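Local structure of uncharacterized HTH-type transcriptional regulator SAR2349 (Staphylococcus aureus, 4EM2) at residues 166-169 with 170-174. The protein is probably a MarR-family transcriptional regulator that binds DNA through a winged helix-turn-helix domain, and binds salicylate in the crystal. Residues are numbered along the deposited sequence; the frame is centred on the assembly and turned at random.
Sequences QIHE and ILLKE
Between I167 and L171 the helix 154-174 is closed by an i to i+4 backbone bond from L171 N to I167 O (3.1 Å, N-H...O 164°). The same spacing recurs from K173 N to E169 O at 2.9 Å. L172 N to H168 O, at 3.2 Å, is less straight (146°). I170 N reaches Q166 O only weakly. A weak second bond from L172 N to E169 O has the i to i+3 spacing, making the amide weakly bifurcated, with H168 O the straighter acceptor.

One turn apart, I167 and L171 extend in the same direction, and the branch CG2 of I167 lies 4.0 Å from CD1 of L171. With chi1 of I167 at -59°, CG1 falls on the side of the backbone N, while CG2 leans past the carbonyl carbon toward the following turn. From L172, CD1 approaches the imidazole of H168 obliquely, 3.6 Å from ring atom CD2, and CG lies at the ring edge, in its plane. E169 and K173 extend alongside each other, with OE1 to NZ at 3.8 Å, a long salt bridge.

No touching residue is buried in these last turns of helix 154-174. The bonds are those of a continuous alpha-helix, weak at I170, supplemented by i to i+4 side-chain pairs, apolar for I167 with L171 and ionic for E169 with K173. The long separation of the ionic pair is consistent with a modest attraction, probably screened by solvent since both residues are exposed.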
loop_
_atom_site.group_PDB
_atom_site.type_symbol
_atom_site.label_atom_id
_atom_site.label_comp_id
_atom_site.label_asym_id
_atom_site.label_seq_id
_atom_site.Cartn_x
_atom_site.Cartn_y
_atom_site.Cartn_z
ATOM N N GLN A 166 -9.023 4.723 16.376
ATOM C CA GLN A 166 -8.732 4.618 17.799
ATOM C C GLN A 166 -7.845 3.380 17.988
ATOM O O GLN A 166 -6.784 3.476 18.615
ATOM C CB GLN A 166 -10.014 4.490 18.598
ATOM C CG GLN A 166 -10.789 5.816 18.646
ATOM C CD GLN A 166 -11.846 5.792 19.706
ATOM O OE1 GLN A 166 -11.543 5.889 20.902
ATOM N NE2 GLN A 166 -13.090 5.615 19.292
ATOM N N ILE A 167 -8.244 2.249 17.390
ATOM C CA ILE A 167 -7.453 1.002 17.515
ATOM C C ILE A 167 -6.055 1.225 16.965
ATOM O O ILE A 167 -5.041 0.914 17.608
ATOM C CB ILE A 167 -8.109 -0.173 16.767
ATOM C CG1 ILE A 167 -9.512 -0.425 17.329
ATOM C CG2 ILE A 167 -7.249 -1.458 16.893
ATOM C CD1 ILE A 167 -9.591 -1.062 18.709
ATOM N N HIS A 168 -6.002 1.830 15.789
ATOM C CA HIS A 168 -4.751 2.093 15.127
ATOM C C HIS A 168 -3.821 2.968 15.969
ATOM O O HIS A 168 -2.606 2.746 15.973
ATOM C CB HIS A 168 -5.083 2.730 13.770
ATOM C CG HIS A 168 -4.130 2.395 12.673
ATOM N ND1 HIS A 168 -4.555 2.154 11.384
ATOM C CD2 HIS A 168 -2.775 2.416 12.623
ATOM C CE1 HIS A 168 -3.505 2.059 10.586
ATOM N NE2 HIS A 168 -2.412 2.219 11.309
ATOM N N GLU A 169 -4.359 3.955 16.687
ATOM C CA GLU A 169 -3.508 4.828 17.535
ATOM C C GLU A 169 -2.724 3.973 18.526
ATOM O O GLU A 169 -1.515 4.066 18.628
ATOM C CB GLU A 169 -4.327 5.807 18.381
ATOM C CG GLU A 169 -5.501 6.494 17.696
ATOM C CD GLU A 169 -6.195 7.528 18.608
ATOM O OE1 GLU A 169 -5.466 8.370 19.223
ATOM O OE2 GLU A 169 -7.460 7.495 18.695
ATOM N N ILE A 170 -3.450 3.152 19.262
ATOM C CA ILE A 170 -2.864 2.256 20.246
ATOM C C ILE A 170 -1.815 1.295 19.674
ATOM O O ILE A 170 -0.735 1.154 20.236
ATOM C CB ILE A 170 -3.963 1.418 20.932
ATOM C CG1 ILE A 170 -5.031 2.349 21.530
ATOM C CG2 ILE A 170 -3.359 0.549 22.015
ATOM C CD1 ILE A 170 -4.455 3.381 22.490
ATOM N N LEU A 171 -2.112 0.645 18.549
ATOM C CA LEU A 171 -1.155 -0.312 18.001
ATOM C C LEU A 171 0.150 0.364 17.609
ATOM O O LEU A 171 1.214 -0.247 17.680
ATOM C CB LEU A 171 -1.752 -1.058 16.786
ATOM C CG LEU A 171 -3.133 -1.701 16.918
ATOM C CD1 LEU A 171 -3.577 -2.342 15.588
ATOM C CD2 LEU A 171 -3.095 -2.731 18.011
ATOM N N LEU A 172 0.069 1.624 17.211
ATOM C CA LEU A 172 1.250 2.364 16.775
ATOM C C LEU A 172 2.042 3.030 17.887
ATOM O O LEU A 172 3.271 3.076 17.842
ATOM C CB LEU A 172 0.854 3.441 15.778
ATOM C CG LEU A 172 0.453 2.944 14.399
ATOM C CD1 LEU A 172 0.213 4.148 13.496
ATOM C CD2 LEU A 172 1.563 2.044 13.826
ATOM N N LYS A 173 1.334 3.593 18.864
ATOM C CA LYS A 173 2.012 4.237 19.968
ATOM C C LYS A 173 2.799 3.149 20.679
ATOM O O LYS A 173 3.923 3.375 21.129
ATOM C CB LYS A 173 0.999 4.929 20.897
ATOM C CG LYS A 173 0.521 6.277 20.330
ATOM C CD LYS A 173 -0.562 6.961 21.170
ATOM C CE LYS A 173 -1.023 8.253 20.471
ATOM N NZ LYS A 173 -2.210 8.906 21.101
ATOM N N GLU A 174 2.223 1.955 20.736
ATOM C CA GLU A 174 2.898 0.840 21.365
ATOM C C GLU A 174 4.227 0.520 20.666
ATOM O O GLU A 174 5.222 0.200 21.324
ATOM C CB GLU A 174 2.001 -0.384 21.339
ATOM C CG GLU A 174 2.649 -1.623 21.889
ATOM C CD GLU A 174 3.774 -2.159 21.008
ATOM O OE1 GLU A 174 3.764 -1.891 19.788
ATOM O OE2 GLU A 174 4.662 -2.868 21.534
#